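Local coordinates for pyoverdine biosynthesis protein PvcB (Pseudomonas aeruginosa, PDB 4YLM) that catalyses the iron- and 2-oxoglutarate-dependent oxidation of tyrosine isonitrile in the biosynthesis of paerucumarin, at residues A[120-125]-A[254-259]; A[129-134]-A[246-251]; A[195-200]-A[229-234]; A[162-167]-A[217-222]. All coordinates share one frame; numbering follows the deposited sequence.

Contact 1. Residues A[120-125]-A[254-259]; sequences TVPEFQ and ADNLTL
The carbonyl oxygen of Glu123 takes the backbone N-H of Asn256 at 2.8 Å (O to N). One residue back, Pro122 O receives the side-chain amide of Asn256: CG anti to the backbone N (chi1 -179°) carries the amide there, ND2 lies 3.0 Å from O, the N-H...O angle is 163°, and the acceptor sits in the amide plane. Asparagine suits this place because its other end, OD1, accepts from the backbone N of Asp114. The amide thus ties strand 120-131 to a probable iron ligand. Gln125 adds a second tie, its NE2 donating to Asp114 OD2, while its OE1 rests 3.3 Å from Ala254 CB. Strands 120-131 and 251-255 are antiparallel neighbours in the main sheet of the TauD/TfdA (cupin) fold, Gln125 and Ala254 exchanging both backbone bonds. A classic beta bulge at Glu123 and Phe124, both facing Ile279 of strand 272-286, lies where the chain turns a corner. Beyond strand 251-255, in an Asx turn, Asp255 OD1 accepts from Leu257 N. The turn brings Leu257 across the Glu123 side chain at about a right angle, CD1 3.7 Å from Glu123 CG, while its CD2 meets Val121 CG1. That same Glu123 CG lies over the centre of the Phe124 ring. A water bridges Glu123 OE2 and Asp255 OD1, donating to both; Arg53 pairs with Glu123, probably easing the repulsion between the two carboxylates.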
loop_
_atom_site.group_PDB
_atom_site.type_symbol
_atom_site.label_atom_id
_atom_site.label_comp_id
_atom_site.label_asym_id
_atom_site.label_seq_id
_atom_site.Cartn_x
_atom_site.Cartn_y
_atom_site.Cartn_z
ATOM N N THR A 120 -4.806 6.447 -26.038
ATOM C CA THR A 120 -4.432 6.373 -24.628
ATOM C C THR A 120 -3.269 5.400 -24.435
ATOM O O THR A 120 -3.149 4.408 -25.156
ATOM C CB THR A 120 -5.607 5.935 -23.735
ATOM O OG1 THR A 120 -5.951 4.582 -24.043
ATOM C CG2 THR A 120 -6.815 6.822 -23.962
ATOM N N VAL A 121 -2.419 5.701 -23.458
ATOM C CA VAL A 121 -1.180 4.961 -23.228
ATOM C C VAL A 121 -1.312 4.133 -21.943
ATOM O O VAL A 121 -1.647 4.668 -20.887
ATOM C CB VAL A 121 0.030 5.946 -23.146
ATOM C CG1 VAL A 121 1.319 5.214 -22.833
ATOM C CG2 VAL A 121 0.163 6.741 -24.457
ATOM N N PRO A 122 -1.077 2.816 -22.030
ATOM C CA PRO A 122 -1.228 1.995 -20.824
ATOM C C PRO A 122 -0.076 2.237 -19.855
ATOM O O PRO A 122 1.040 2.458 -20.308
ATOM C CB PRO A 122 -1.152 0.571 -21.365
ATOM C CG PRO A 122 -0.274 0.689 -22.583
ATOM C CD PRO A 122 -0.596 2.037 -23.187
ATOM N N GLU A 123 -0.335 2.187 -18.546
ATOM C CA GLU A 123 0.763 2.303 -17.587
ATOM C C GLU A 123 1.565 1.006 -17.478
ATOM O O GLU A 123 2.790 1.038 -17.412
ATOM C CB GLU A 123 0.273 2.755 -16.195
ATOM C CG GLU A 123 1.420 2.865 -15.170
ATOM C CD GLU A 123 1.024 3.580 -13.879
ATOM O OE1 GLU A 123 -0.190 3.738 -13.623
ATOM O OE2 GLU A 123 1.935 3.984 -13.121
ATOM N N PHE A 124 0.874 -0.132 -17.457
ATOM C CA PHE A 124 1.529 -1.420 -17.259
ATOM C C PHE A 124 1.258 -2.408 -18.384
ATOM O O PHE A 124 0.153 -2.439 -18.961
ATOM C CB PHE A 124 1.046 -2.097 -15.963
ATOM C CG PHE A 124 1.264 -1.278 -14.710
ATOM C CD1 PHE A 124 2.550 -1.011 -14.242
ATOM C CD2 PHE A 124 0.177 -0.788 -13.995
ATOM C CE1 PHE A 124 2.742 -0.249 -13.067
ATOM C CE2 PHE A 124 0.360 -0.031 -12.827
ATOM C CZ PHE A 124 1.640 0.236 -12.368
ATOM N N GLN A 125 2.263 -3.245 -18.650
ATOM C CA GLN A 125 2.076 -4.505 -19.362
ATOM C C GLN A 125 2.094 -5.619 -18.311
ATOM O O GLN A 125 2.967 -5.644 -17.447
ATOM C CB GLN A 125 3.222 -4.747 -20.363
ATOM C CG GLN A 125 3.453 -3.639 -21.393
ATOM C CD GLN A 125 4.905 -3.592 -21.870
ATOM O OE1 GLN A 125 5.833 -3.657 -21.064
ATOM N NE2 GLN A 125 5.103 -3.506 -23.176
ATOM N N ALA A 254 5.411 -4.864 -16.072
ATOM C CA ALA A 254 6.378 -3.873 -16.531
ATOM C C ALA A 254 5.765 -2.479 -16.517
ATOM O O ALA A 254 4.606 -2.305 -16.903
ATOM C CB ALA A 254 6.859 -4.235 -17.972
ATOM N N ASP A 255 6.544 -1.501 -16.057
ATOM C CA ASP A 255 6.165 -0.090 -16.036
ATOM C C ASP A 255 6.439 0.509 -17.417
ATOM O O ASP A 255 7.551 0.963 -17.700
ATOM C CB ASP A 255 6.981 0.638 -14.939
ATOM C CG ASP A 255 6.707 2.133 -14.860
ATOM O OD1 ASP A 255 5.817 2.649 -15.574
ATOM O OD2 ASP A 255 7.405 2.807 -14.049
ATOM N N ASN A 256 5.418 0.492 -18.272
ATOM C CA ASN A 256 5.522 0.998 -19.640
ATOM C C ASN A 256 5.784 2.508 -19.730
ATOM O O ASN A 256 6.172 2.999 -20.787
ATOM C CB ASN A 256 4.245 0.633 -20.419
ATOM C CG ASN A 256 4.280 1.101 -21.863
ATOM O OD1 ASN A 256 5.122 0.665 -22.667
ATOM N ND2 ASN A 256 3.344 1.973 -22.211
ATOM N N LEU A 257 5.568 3.247 -18.635
ATOM C CA LEU A 257 5.769 4.702 -18.650
ATOM C C LEU A 257 7.225 5.092 -18.394
ATOM O O LEU A 257 7.627 6.227 -18.659
ATOM C CB LEU A 257 4.844 5.411 -17.636
ATOM C CG LEU A 257 3.340 5.110 -17.777
ATOM C CD1 LEU A 257 2.518 5.951 -16.792
ATOM C CD2 LEU A 257 2.866 5.362 -19.225
ATOM N N THR A 258 8.006 4.142 -17.889
ATOM C CA THR A 258 9.395 4.380 -17.505
ATOM C C THR A 258 10.369 3.562 -18.359
ATOM O O THR A 258 11.439 4.044 -18.726
ATOM C CB THR A 258 9.620 4.008 -16.027
ATOM O OG1 THR A 258 8.750 4.802 -15.209
ATOM C CG2 THR A 258 11.078 4.273 -15.606
ATOM N N LEU A 259 10.008 2.315 -18.648
ATOM C CA LEU A 259 10.879 1.448 -19.432
ATOM C C LEU A 259 10.639 1.629 -20.921
ATOM O O LEU A 259 9.624 2.192 -21.336
ATOM C CB LEU A 259 10.610 -0.025 -19.116
ATOM C CG LEU A 259 10.642 -0.440 -17.646
ATOM C CD1 LEU A 259 10.252 -1.908 -17.558
ATOM C CD2 LEU A 259 12.038 -0.201 -17.069
HETATM O O HOH W 1 4.520 4.513 -14.015
#

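Contact 2. Residues A[129-134]-A[246-251]; sequences CVDAPG and WRSDDL
This is a partly buried joint of strand end and turn: Cys129 to Asp131 finish strand 120-131, and a type II turn from Arg247 to Asp250 leads into its neighbour, strand 251-255. Backbone bonds fix the alignment. Cys129 N gives a nearly straight bond to Asp250 O (N to O 2.9 Å, 170° at the hydrogen), and Cys129 O takes Asp249 N at 2.7 Å. Past this pair, Ser248 carries the contact with its side chain: OG accepts from Ala132 N at 2.9 Å, so a hydroxyl continues the pairing where the backbone has left the strand.

Cys129 is small enough to lie against the turn. Its SG, anti to the backbone N (chi1 -179°), comes to 3.3 Å from Arg247 O, and its CB packs 3.9 Å from Trp246 CE3, while the indole NE1 is held by Thr141. The methyl of Ala132 settles by Trp246 O and CB. Waters complete the seam: one donates to both Val130 O and Asp249 OD1, which also bonds to His128 NE2; another donates to Ala132 O and accepts from Ser248 N. Within the turn, Asp250 OD2 takes Arg247 N from above the carboxylate plane, and the same oxygen forms a salt bridge with Arg61, which should steady the negative charge. The strand finishes in a classic beta bulge, Val130 and Asp131 both facing His273; beside it the type II turn, Asp249 at its third position with positive phi, leads into strand 251-255 of the main sheet of this TauD/TfdA-family fold.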
loop_
_atom_site.group_PDB
_atom_site.type_symbol
_atom_site.label_atom_id
_atom_site.label_comp_id
_atom_site.label_asym_id
_atom_site.label_seq_id
_atom_site.Cartn_x
_atom_site.Cartn_y
_atom_site.Cartn_z
ATOM N N CYS A 129 3.440 -16.026 -18.761
ATOM C CA CYS A 129 4.016 -17.079 -19.597
ATOM C C CYS A 129 3.215 -18.359 -19.414
ATOM O O CYS A 129 3.303 -19.021 -18.378
ATOM C CB CYS A 129 5.485 -17.327 -19.260
ATOM S SG CYS A 129 6.260 -18.610 -20.288
ATOM N N VAL A 130 2.401 -18.691 -20.407
ATOM C CA VAL A 130 1.591 -19.898 -20.318
ATOM C C VAL A 130 2.481 -21.135 -20.362
ATOM O O VAL A 130 2.274 -22.093 -19.612
ATOM C CB VAL A 130 0.548 -19.968 -21.444
ATOM C CG1 VAL A 130 -0.214 -21.292 -21.380
ATOM C CG2 VAL A 130 -0.401 -18.791 -21.344
ATOM N N ASP A 131 3.482 -21.098 -21.238
ATOM C CA ASP A 131 4.357 -22.243 -21.441
ATOM C C ASP A 131 5.670 -21.791 -22.067
ATOM O O ASP A 131 5.684 -20.956 -22.972
ATOM C CB ASP A 131 3.661 -23.274 -22.344
ATOM C CG ASP A 131 4.364 -24.619 -22.353
ATOM O OD1 ASP A 131 4.903 -25.024 -21.299
ATOM O OD2 ASP A 131 4.366 -25.276 -23.422
ATOM N N ALA A 132 6.779 -22.319 -21.560
ATOM C CA ALA A 132 8.082 -22.070 -22.172
ATOM C C ALA A 132 8.949 -23.313 -22.018
ATOM O O ALA A 132 9.868 -23.334 -21.209
ATOM C CB ALA A 132 8.755 -20.864 -21.537
ATOM N N PRO A 133 8.642 -24.365 -22.792
ATOM C CA PRO A 133 9.350 -25.643 -22.679
ATOM C C PRO A 133 10.722 -25.582 -23.352
ATOM O O PRO A 133 10.887 -24.894 -24.362
ATOM C CB PRO A 133 8.425 -26.614 -23.416
ATOM C CG PRO A 133 7.775 -25.765 -24.462
ATOM C CD PRO A 133 7.624 -24.385 -23.857
ATOM N N GLY A 134 11.700 -26.280 -22.785
ATOM C CA GLY A 134 13.047 -26.272 -23.328
ATOM C C GLY A 134 13.635 -24.874 -23.362
ATOM O O GLY A 134 12.940 -23.889 -23.105
ATOM N N TRP A 246 12.118 -16.420 -20.498
ATOM C CA TRP A 246 10.829 -16.854 -19.957
ATOM C C TRP A 246 10.826 -18.267 -19.377
ATOM O O TRP A 246 11.427 -19.183 -19.942
ATOM C CB TRP A 246 9.753 -16.760 -21.039
ATOM C CG TRP A 246 9.487 -15.361 -21.476
ATOM C CD1 TRP A 246 9.955 -14.744 -22.602
ATOM C CD2 TRP A 246 8.700 -14.389 -20.780
ATOM N NE1 TRP A 246 9.499 -13.446 -22.653
ATOM C CE2 TRP A 246 8.728 -13.206 -21.543
ATOM C CE3 TRP A 246 7.980 -14.404 -19.580
ATOM C CZ2 TRP A 246 8.056 -12.051 -21.151
ATOM C CZ3 TRP A 246 7.311 -13.251 -19.192
ATOM C CH2 TRP A 246 7.357 -12.093 -19.973
ATOM N N ARG A 247 10.127 -18.443 -18.255
ATOM C CA ARG A 247 9.832 -19.778 -17.740
ATOM C C ARG A 247 8.335 -19.909 -17.549
ATOM O O ARG A 247 7.642 -18.923 -17.254
ATOM C CB ARG A 247 10.538 -20.042 -16.412
ATOM C CG ARG A 247 12.027 -19.726 -16.429
ATOM C CD ARG A 247 12.845 -20.956 -16.083
ATOM N NE ARG A 247 13.882 -20.669 -15.089
ATOM C CZ ARG A 247 15.123 -20.282 -15.383
ATOM N NH1 ARG A 247 15.496 -20.120 -16.655
ATOM N NH2 ARG A 247 15.993 -20.053 -14.403
ATOM N N SER A 248 7.843 -21.133 -17.700
ATOM C CA SER A 248 6.425 -21.430 -17.544
ATOM C C SER A 248 5.845 -20.840 -16.252
ATOM O O SER A 248 6.368 -21.057 -15.155
ATOM C CB SER A 248 6.198 -22.948 -17.597
ATOM O OG SER A 248 6.621 -23.473 -18.851
ATOM N N ASP A 249 4.764 -20.082 -16.412
ATOM C CA ASP A 249 4.024 -19.480 -15.300
ATOM C C ASP A 249 4.682 -18.251 -14.668
ATOM O O ASP A 249 4.215 -17.763 -13.642
ATOM C CB ASP A 249 3.645 -20.518 -14.250
ATOM C CG ASP A 249 2.437 -21.362 -14.676
ATOM O OD1 ASP A 249 1.539 -20.852 -15.400
ATOM O OD2 ASP A 249 2.400 -22.544 -14.294
ATOM N N ASP A 250 5.749 -17.748 -15.283
ATOM C CA ASP A 250 6.248 -16.425 -14.926
ATOM C C ASP A 250 5.086 -15.454 -15.053
ATOM O O ASP A 250 4.278 -15.549 -15.986
ATOM C CB ASP A 250 7.315 -15.935 -15.905
ATOM C CG ASP A 250 8.697 -16.476 -15.613
ATOM O OD1 ASP A 250 8.878 -17.132 -14.571
ATOM O OD2 ASP A 250 9.606 -16.230 -16.448
ATOM N N LEU A 251 5.009 -14.499 -14.136
ATOM C CA LEU A 251 4.127 -13.359 -14.337
ATOM C C LEU A 251 5.013 -12.134 -14.253
ATOM O O LEU A 251 5.708 -11.943 -13.261
ATOM C CB LEU A 251 3.025 -13.311 -13.265
ATOM C CG LEU A 251 1.976 -12.204 -13.502
ATOM C CD1 LEU A 251 1.025 -12.610 -14.631
ATOM C CD2 LEU A 251 1.183 -11.910 -12.243
HETATM O O HOH W 2 0.362 -22.350 -17.596
HETATM O O HOH W 3 9.809 -23.136 -18.302
#

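Contact 3. Residues A[195-200]-A[229-234]; sequences LRFCEP and ASLRRC
Helix 224-235 packs through Leu231 and Arg232 on the loop that follows strand 193-195. Leu231 sends its CD1 methyl over the centre of the Phe197 ring, 3.9 Å from the centroid and only 9° off the ring normal, a CH-pi contact. Phe197 meets it because CG anti to the backbone N (chi1 173°) turns the ring to the helix. The opposite face of that ring carries Glu199 CA, so the phenyl is sandwiched between its own loop and the helix. The second methyl, Leu231 CD2, meets Leu195 CD1 at 4.0 Å; a branched leucine can thus serve two apolar partners at once. One residue on, Arg232 stretches from CG to NE in an extended chain and crosses the Glu199 side chain at about a right angle. Its NE donates to Glu199 OE2 in a salt bridge (2.7 Å, N-H...O angle 159°), the oxygen using its anti lone pair. Arg232 NH2 also makes a weak bond to Pro200 O. Glu199 OE1 is engaged by Tyr236 OH and by Leu111 N, beside the probable iron ligand His112. With partners at both oxygens, one of them an arginine, the buried carboxylate is probably kept ionised and its rotation fixed.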
loop_
_atom_site.group_PDB
_atom_site.type_symbol
_atom_site.label_atom_id
_atom_site.label_comp_id
_atom_site.label_asym_id
_atom_site.label_seq_id
_atom_site.Cartn_x
_atom_site.Cartn_y
_atom_site.Cartn_z
ATOM N N LEU A 195 13.208 8.754 -20.620
ATOM C CA LEU A 195 13.398 8.880 -22.058
ATOM C C LEU A 195 12.182 8.300 -22.775
ATOM O O LEU A 195 11.608 7.295 -22.335
ATOM C CB LEU A 195 14.658 8.138 -22.504
ATOM C CG LEU A 195 15.993 8.525 -21.856
ATOM C CD1 LEU A 195 17.093 7.599 -22.332
ATOM C CD2 LEU A 195 16.348 9.983 -22.173
ATOM N N ARG A 196 11.782 8.942 -23.868
ATOM C CA ARG A 196 10.837 8.332 -24.809
ATOM C C ARG A 196 11.559 8.279 -26.155
ATOM O O ARG A 196 11.849 9.308 -26.744
ATOM C CB ARG A 196 9.548 9.154 -24.921
ATOM C CG ARG A 196 8.707 9.195 -23.646
ATOM C CD ARG A 196 8.070 7.834 -23.304
ATOM N NE ARG A 196 8.994 6.932 -22.612
ATOM C CZ ARG A 196 8.649 5.744 -22.110
ATOM N NH1 ARG A 196 7.401 5.302 -22.225
ATOM N NH2 ARG A 196 9.552 4.993 -21.490
ATOM N N PHE A 197 11.861 7.073 -26.616
ATOM C CA PHE A 197 12.670 6.880 -27.801
ATOM C C PHE A 197 12.154 5.637 -28.494
ATOM O O PHE A 197 11.964 4.610 -27.851
ATOM C CB PHE A 197 14.129 6.689 -27.376
ATOM C CG PHE A 197 15.078 6.319 -28.502
ATOM C CD1 PHE A 197 15.134 7.065 -29.668
ATOM C CD2 PHE A 197 15.964 5.262 -28.347
ATOM C CE1 PHE A 197 16.032 6.737 -30.685
ATOM C CE2 PHE A 197 16.871 4.935 -29.347
ATOM C CZ PHE A 197 16.903 5.672 -30.519
ATOM N N CYS A 198 11.879 5.741 -29.792
ATOM C CA CYS A 198 11.584 4.559 -30.591
ATOM C C CYS A 198 12.805 4.327 -31.470
ATOM O O CYS A 198 13.149 5.167 -32.300
ATOM C CB CYS A 198 10.317 4.750 -31.433
ATOM S SG CYS A 198 9.828 3.259 -32.391
ATOM N N GLU A 199 13.479 3.203 -31.253
ATOM C CA GLU A 199 14.766 2.947 -31.876
ATOM C C GLU A 199 14.584 2.435 -33.310
ATOM O O GLU A 199 13.686 1.642 -33.573
ATOM C CB GLU A 199 15.537 1.920 -31.041
ATOM C CG GLU A 199 16.912 1.589 -31.576
ATOM C CD GLU A 199 17.526 0.385 -30.896
ATOM O OE1 GLU A 199 16.811 -0.304 -30.124
ATOM O OE2 GLU A 199 18.727 0.118 -31.147
ATOM N N PRO A 200 15.429 2.899 -34.245
ATOM C CA PRO A 200 15.399 2.353 -35.611
ATOM C C PRO A 200 16.050 0.972 -35.683
ATOM O O PRO A 200 17.008 0.720 -34.961
ATOM C CB PRO A 200 16.246 3.350 -36.416
ATOM C CG PRO A 200 16.392 4.562 -35.545
ATOM C CD PRO A 200 16.329 4.060 -34.134
ATOM N N ALA A 229 23.882 6.505 -31.431
ATOM C CA ALA A 229 24.957 5.727 -30.836
ATOM C C ALA A 229 24.964 5.871 -29.312
ATOM O O ALA A 229 25.184 4.902 -28.595
ATOM C CB ALA A 229 26.304 6.150 -31.407
ATOM N N SER A 230 24.757 7.094 -28.846
ATOM C CA SER A 230 24.851 7.407 -27.433
ATOM C C SER A 230 23.622 6.880 -26.697
ATOM O O SER A 230 23.740 6.340 -25.611
ATOM C CB SER A 230 24.988 8.912 -27.228
ATOM O OG SER A 230 23.850 9.595 -27.722
ATOM N N LEU A 231 22.450 7.032 -27.305
ATOM C CA LEU A 231 21.233 6.468 -26.741
ATOM C C LEU A 231 21.371 4.958 -26.612
ATOM O O LEU A 231 21.075 4.389 -25.555
ATOM C CB LEU A 231 20.015 6.858 -27.579
ATOM C CG LEU A 231 19.487 8.266 -27.288
ATOM C CD1 LEU A 231 18.528 8.742 -28.384
ATOM C CD2 LEU A 231 18.819 8.327 -25.909
ATOM N N ARG A 232 21.867 4.312 -27.666
ATOM C CA ARG A 232 22.049 2.863 -27.643
ATOM C C ARG A 232 23.079 2.427 -26.605
ATOM O O ARG A 232 22.889 1.416 -25.929
ATOM C CB ARG A 232 22.431 2.316 -29.023
ATOM C CG ARG A 232 21.265 2.176 -29.989
ATOM C CD ARG A 232 21.741 1.923 -31.440
ATOM N NE ARG A 232 20.614 1.705 -32.347
ATOM C CZ ARG A 232 20.615 2.003 -33.645
ATOM N NH1 ARG A 232 21.691 2.540 -34.214
ATOM N NH2 ARG A 232 19.531 1.767 -34.377
ATOM N N ARG A 233 24.173 3.174 -26.483
ATOM C CA ARG A 233 25.210 2.823 -25.514
ATOM C C ARG A 233 24.624 2.786 -24.099
ATOM O O ARG A 233 24.958 1.922 -23.296
ATOM C CB ARG A 233 26.354 3.841 -25.545
ATOM C CG ARG A 233 27.490 3.507 -24.593
ATOM C CD ARG A 233 28.534 4.629 -24.505
ATOM N NE ARG A 233 28.051 5.825 -23.812
ATOM C CZ ARG A 233 28.057 5.983 -22.492
ATOM N NH1 ARG A 233 28.514 5.015 -21.703
ATOM N NH2 ARG A 233 27.608 7.111 -21.954
ATOM N N CYS A 234 23.756 3.741 -23.802
ATOM C CA CYS A 234 23.247 3.893 -22.442
ATOM C C CYS A 234 22.049 2.978 -22.168
ATOM O O CYS A 234 21.947 2.391 -21.096
ATOM C CB CYS A 234 22.911 5.356 -22.158
ATOM S SG CYS A 234 24.379 6.445 -22.091
#

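Contact 4. Residues A[162-167]-A[217-222]; sequences RRASGR and DGIAPE
Arg163 lays one face of its guanidinium against Ile219, whose CG2 sits about 4.1 Å above the plane, over the centre of the group. Getting there takes a chi1 of 45°, which places CG between the backbone N and the carbonyl carbon before the chain runs out extended to NE. The same methyl, Ile219 CG2, reaches Ala164 CB at 4.0 Å, so a beta-branched residue serves both an arginine stem and a small alanine, while Ile219 and Ala164 also touch Leu227 of helix 224-235. Next along the chain the backbones pair: Ser165 and Asp217 form an antiparallel hydrogen-bonded pair, Asp217 N giving to Ser165 O at 2.8 Å and Ser165 N returning to Asp217 O. This joins strand 215-217, outermost within the chain, to 165-169, the middle strand of a three-stranded antiparallel sheet. Gly218 follows, its CA 3.3 Å from Arg163 O; the closeness of that oxygen and the positive phi suit glycine. On the Ser165 side of the sheet, Arg167 grips the Asp217 carboxylate side-on in a two-pronged salt bridge. NE meets OD2 at 2.6 Å and NH2 meets OD1 at 3.0 Å, each oxygen using its syn lone pair, with the two planes 25° apart. A bend at chi3 (-71°) swings the guanidinium round so that its edge faces the aspartate, at the protein surface.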
loop_
_atom_site.group_PDB
_atom_site.type_symbol
_atom_site.label_atom_id
_atom_site.label_comp_id
_atom_site.label_asym_id
_atom_site.label_seq_id
_atom_site.Cartn_x
_atom_site.Cartn_y
_atom_site.Cartn_z
ATOM N N ARG A 162 18.858 16.305 -24.851
ATOM C CA ARG A 162 17.912 17.322 -24.399
ATOM C C ARG A 162 17.370 18.225 -25.499
ATOM O O ARG A 162 16.318 18.836 -25.335
ATOM C CB ARG A 162 18.523 18.173 -23.282
ATOM C CG ARG A 162 18.616 17.444 -21.949
ATOM C CD ARG A 162 19.373 18.269 -20.933
ATOM N NE ARG A 162 19.325 17.681 -19.597
ATOM C CZ ARG A 162 20.231 17.913 -18.653
ATOM N NH1 ARG A 162 21.265 18.708 -18.905
ATOM N NH2 ARG A 162 20.113 17.347 -17.459
ATOM N N ARG A 163 18.074 18.332 -26.618
ATOM C CA ARG A 163 17.529 19.152 -27.698
ATOM C C ARG A 163 16.848 18.332 -28.796
ATOM O O ARG A 163 16.182 18.887 -29.674
ATOM C CB ARG A 163 18.553 20.161 -28.244
ATOM C CG ARG A 163 19.958 19.632 -28.494
ATOM C CD ARG A 163 20.926 20.801 -28.750
ATOM N NE ARG A 163 22.132 20.389 -29.471
ATOM C CZ ARG A 163 22.317 20.545 -30.780
ATOM N NH1 ARG A 163 21.379 21.113 -31.529
ATOM N NH2 ARG A 163 23.448 20.136 -31.347
ATOM N N ALA A 164 16.966 17.009 -28.703
ATOM C CA ALA A 164 16.421 16.110 -29.715
ATOM C C ALA A 164 14.947 15.736 -29.511
ATOM O O ALA A 164 14.473 15.595 -28.383
ATOM C CB ALA A 164 17.276 14.850 -29.817
ATOM N N SER A 165 14.243 15.577 -30.628
ATOM C CA SER A 165 12.859 15.119 -30.666
ATOM C C SER A 165 12.750 14.022 -31.714
ATOM O O SER A 165 13.433 14.071 -32.742
ATOM C CB SER A 165 11.922 16.258 -31.066
ATOM O OG SER A 165 11.490 16.994 -29.939
ATOM N N GLY A 166 11.888 13.040 -31.459
ATOM C CA GLY A 166 11.653 11.961 -32.396
ATOM C C GLY A 166 10.326 12.130 -33.108
ATOM O O GLY A 166 9.335 12.513 -32.485
ATOM N N ARG A 167 10.318 11.878 -34.417
ATOM C CA ARG A 167 9.090 11.869 -35.208
ATOM C C ARG A 167 8.907 10.489 -35.824
ATOM O O ARG A 167 9.774 10.002 -36.550
ATOM C CB ARG A 167 9.121 12.931 -36.313
ATOM C CG ARG A 167 8.719 14.334 -35.858
ATOM C CD ARG A 167 8.533 15.285 -37.051
ATOM N NE ARG A 167 9.798 15.631 -37.701
ATOM C CZ ARG A 167 10.166 15.217 -38.912
ATOM N NH1 ARG A 167 9.365 14.433 -39.623
ATOM N NH2 ARG A 167 11.339 15.587 -39.413
ATOM N N ASP A 217 14.547 15.528 -34.831
ATOM C CA ASP A 217 14.619 16.983 -34.946
ATOM C C ASP A 217 15.370 17.634 -33.797
ATOM O O ASP A 217 15.678 16.988 -32.789
ATOM C CB ASP A 217 13.213 17.578 -34.968
ATOM C CG ASP A 217 12.358 17.022 -36.078
ATOM O OD1 ASP A 217 12.923 16.543 -37.082
ATOM O OD2 ASP A 217 11.118 17.073 -35.948
ATOM N N GLY A 218 15.631 18.930 -33.946
ATOM C CA GLY A 218 16.196 19.735 -32.880
ATOM C C GLY A 218 17.707 19.666 -32.852
ATOM O O GLY A 218 18.364 20.419 -32.136
ATOM N N ILE A 219 18.259 18.744 -33.625
ATOM C CA ILE A 219 19.704 18.645 -33.760
ATOM C C ILE A 219 20.073 18.748 -35.235
ATOM O O ILE A 219 19.196 18.718 -36.099
ATOM C CB ILE A 219 20.233 17.318 -33.197
ATOM C CG1 ILE A 219 19.611 16.140 -33.950
ATOM C CG2 ILE A 219 19.936 17.217 -31.703
ATOM C CD1 ILE A 219 20.273 14.811 -33.665
ATOM N N ALA A 220 21.367 18.863 -35.518
ATOM C CA ALA A 220 21.841 18.914 -36.898
ATOM C C ALA A 220 21.934 17.508 -37.484
ATOM O O ALA A 220 22.319 16.567 -36.786
ATOM C CB ALA A 220 23.191 19.618 -36.973
ATOM N N PRO A 221 21.589 17.362 -38.772
ATOM C CA PRO A 221 21.559 16.054 -39.435
ATOM C C PRO A 221 22.860 15.291 -39.231
ATOM O O PRO A 221 22.844 14.063 -39.119
ATOM C CB PRO A 221 21.381 16.417 -40.911
ATOM C CG PRO A 221 20.674 17.721 -40.886
ATOM C CD PRO A 221 21.231 18.454 -39.693
ATOM N N GLU A 222 23.972 16.016 -39.173
ATOM C CA GLU A 222 25.272 15.399 -38.934
ATOM C C GLU A 222 25.350 14.776 -37.542
ATOM O O GLU A 222 26.242 13.975 -37.260
ATOM C CB GLU A 222 26.400 16.420 -39.104
ATOM C CG GLU A 222 26.482 17.044 -40.486
ATOM C CD GLU A 222 25.547 18.228 -40.655
ATOM O OE1 GLU A 222 25.148 18.505 -41.808
ATOM O OE2 GLU A 222 25.224 18.886 -39.641
#

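Overall arrangement
Contacts 1 and 2 share strand 120-131 and join it to strand 251-255 and the turn before it, their centres about 22 Å apart. Contact 1 is wholly buried next to the probable iron ligands, its backbone pairing extended by the side-chain amide of Asn256; contact 2, at the strand's outer end, relies on backbone bonds, a hydroxyl and waters. Contact 3 is also buried but mixes apolar packing with a salt bridge, and it touches contact 1 through Arg196, which reaches the carbonyl oxygens of Asn256 and Leu259. Contact 4 lies at the surface, about 12 Å from contact 3 between centres, where two arginines, a strand pair and a little apolar packing make the contact; contact 3 uses helix 224-235 itself, contact 4 the loop leading into it.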